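Local coordinates for protein gamma-D-glutamyl-L-lysine dipeptidyl-peptidase (Bacillus cereus ATCC 10987, PDB 3H41) that probably cleaves gamma-D-glutamyl-L-lysine bonds in murein peptides, releasing L-Ala-D-Glu dipeptides during peptidoglycan degradation, at residues K8-V13 and Q104-N108. Residues are numbered along the deposited sequence; the frame is centred on the assembly and turned at random.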
loop_
_atom_site.group_PDB
_atom_site.type_symbol
_atom_site.label_atom_id
_atom_site.label_comp_id
_atom_site.label_asym_id
_atom_site.label_seq_id
_atom_site.Cartn_x
_atom_site.Cartn_y
_atom_site.Cartn_z
ATOM N N LYS A 8 20.614 5.472 -2.177
ATOM C CA LYS A 8 19.247 5.830 -2.459
ATOM C C LYS A 8 18.788 5.144 -3.746
ATOM O O LYS A 8 19.530 5.050 -4.725
ATOM C CB LYS A 8 19.156 7.359 -2.531
ATOM C CG LYS A 8 17.788 7.955 -2.723
ATOM C CD LYS A 8 17.841 9.483 -3.000
ATOM C CE LYS A 8 18.513 10.296 -1.875
ATOM N NZ LYS A 8 17.589 11.214 -1.149
ATOM N N ALA A 9 17.590 4.573 -3.735
ATOM C CA ALA A 9 17.064 4.025 -4.960
ATOM C C ALA A 9 15.556 4.197 -4.951
ATOM O O ALA A 9 14.967 4.565 -3.932
ATOM C CB ALA A 9 17.478 2.568 -5.144
ATOM N N PHE A 10 14.956 3.937 -6.098
ATOM C CA PHE A 10 13.510 4.088 -6.282
ATOM C C PHE A 10 12.881 2.829 -6.865
ATOM O O PHE A 10 13.431 2.213 -7.759
ATOM C CB PHE A 10 13.254 5.293 -7.193
ATOM C CG PHE A 10 13.710 6.596 -6.567
ATOM C CD1 PHE A 10 12.887 7.297 -5.697
ATOM C CD2 PHE A 10 14.987 7.037 -6.761
ATOM C CE1 PHE A 10 13.313 8.471 -5.077
ATOM C CE2 PHE A 10 15.427 8.207 -6.148
ATOM C CZ PHE A 10 14.593 8.916 -5.306
ATOM N N ILE A 11 11.682 2.500 -6.408
ATOM C CA ILE A 11 10.922 1.387 -6.986
ATOM C C ILE A 11 10.599 1.633 -8.459
ATOM O O ILE A 11 10.064 2.682 -8.801
ATOM C CB ILE A 11 9.612 1.166 -6.193
ATOM C CG1 ILE A 11 9.919 0.971 -4.714
ATOM C CG2 ILE A 11 8.802 -0.004 -6.774
ATOM C CD1 ILE A 11 10.813 -0.191 -4.357
ATOM N N ASP A 12 10.903 0.643 -9.304
ATOM C CA ASP A 12 10.833 0.775 -10.758
ATOM C C ASP A 12 9.739 -0.113 -11.340
ATOM O O ASP A 12 9.665 -0.269 -12.545
ATOM C CB ASP A 12 12.207 0.489 -11.403
ATOM C CG ASP A 12 12.281 0.935 -12.880
ATOM O OD1 ASP A 12 11.801 2.031 -13.191
ATOM O OD2 ASP A 12 12.793 0.175 -13.741
ATOM N N VAL A 13 8.863 -0.659 -10.476
ATOM C CA VAL A 13 7.763 -1.494 -10.935
ATOM C C VAL A 13 6.501 -0.955 -10.299
ATOM O O VAL A 13 6.546 -0.146 -9.336
ATOM C CB VAL A 13 7.992 -3.039 -10.610
ATOM C CG1 VAL A 13 9.072 -3.605 -11.527
ATOM C CG2 VAL A 13 8.330 -3.270 -9.131
ATOM N N GLN A 104 14.302 -4.568 -9.752
ATOM C CA GLN A 104 13.081 -3.797 -9.552
ATOM C C GLN A 104 13.325 -2.387 -9.011
ATOM O O GLN A 104 12.363 -1.685 -8.693
ATOM C CB GLN A 104 12.127 -4.562 -8.625
ATOM C CG GLN A 104 11.516 -5.786 -9.307
ATOM C CD GLN A 104 10.462 -6.429 -8.426
ATOM O OE1 GLN A 104 10.562 -6.358 -7.206
ATOM N NE2 GLN A 104 9.455 -7.047 -9.039
ATOM N N LEU A 105 14.600 -1.990 -8.920
ATOM C CA LEU A 105 15.006 -0.667 -8.410
ATOM C C LEU A 105 15.619 0.113 -9.565
ATOM O O LEU A 105 16.122 -0.470 -10.529
ATOM C CB LEU A 105 16.050 -0.795 -7.301
ATOM C CG LEU A 105 15.595 -1.365 -5.976
ATOM C CD1 LEU A 105 16.796 -1.440 -5.030
ATOM C CD2 LEU A 105 14.443 -0.541 -5.360
ATOM N N THR A 106 15.564 1.441 -9.475
ATOM C CA THR A 106 16.268 2.260 -10.428
ATOM C C THR A 106 16.790 3.509 -9.713
ATOM O O THR A 106 16.526 3.744 -8.511
ATOM C CB THR A 106 15.363 2.629 -11.626
ATOM O OG1 THR A 106 16.161 3.248 -12.640
ATOM C CG2 THR A 106 14.240 3.540 -11.217
ATOM N N TYR A 107 17.568 4.301 -10.446
ATOM C CA TYR A 107 17.954 5.633 -9.959
ATOM C C TYR A 107 18.074 6.544 -11.167
ATOM O O TYR A 107 18.756 6.202 -12.120
ATOM C CB TYR A 107 19.294 5.610 -9.209
ATOM C CG TYR A 107 19.637 6.980 -8.613
ATOM C CD1 TYR A 107 20.275 7.962 -9.386
ATOM C CD2 TYR A 107 19.237 7.321 -7.337
ATOM C CE1 TYR A 107 20.566 9.221 -8.859
ATOM C CE2 TYR A 107 19.506 8.579 -6.803
ATOM C CZ TYR A 107 20.164 9.520 -7.571
ATOM O OH TYR A 107 20.425 10.769 -7.046
ATOM N N ASN A 108 17.383 7.669 -11.143
ATOM C CA ASN A 108 17.522 8.686 -12.177
ATOM C C ASN A 108 17.649 10.035 -11.472
ATOM O O ASN A 108 16.827 10.379 -10.617
ATOM C CB ASN A 108 16.317 8.639 -13.108
ATOM C CG ASN A 108 16.363 9.694 -14.181
ATOM O OD1 ASN A 108 15.810 10.766 -13.992
ATOM N ND2 ASN A 108 16.942 9.376 -15.327
#
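Phe10 and Thr106 form an antiparallel, hydrogen-bonded pair. Phe10 N donates to Thr106 O at 2.9 Å, and Thr106 N donates back to Phe10 O at 2.8 Å. A third bond, from Asp12 N to Gln104 O (2.8 Å), joins the two segments just past strand 8-11.

Phe10 and Thr106 point to the same face of the sheet. The edge of the Phe10 ring reaches Tyr107, with Phe10 CE2 4.1 Å from Tyr107 CD2. Asp12 CG lies anti to its own N (chi1 -166°), which lays the carboxylate against the Thr106 methyl, Asp12 OD1 to Thr106 CG2 3.5 Å. Asn35 binds Asp12 OD2, and a tetraethylene glycol, probably from the crystallisation liquor, binds OD1. Ile11 and Leu105 form a non-hydrogen-bonded pair whose side chains diverge. Their ends still meet, Leu105 CD2 to Ile11 CD1 at 3.8 Å, while Leu105 CD1 meets Ala9 CB at 4.1 Å. Val13 CG2 rests against the amide end of Gln104, whose NE2 is held by the carbonyls of Ser32 and Thr34.

Strand 105-106 is an edge strand of a five-stranded antiparallel sheet in the N-terminal SH3-like region. Strand 8-11 lies between it and strand 69-76. Asn108 N-caps helix 109-113, and Phe111 of that helix packs edge-to-face with Phe10.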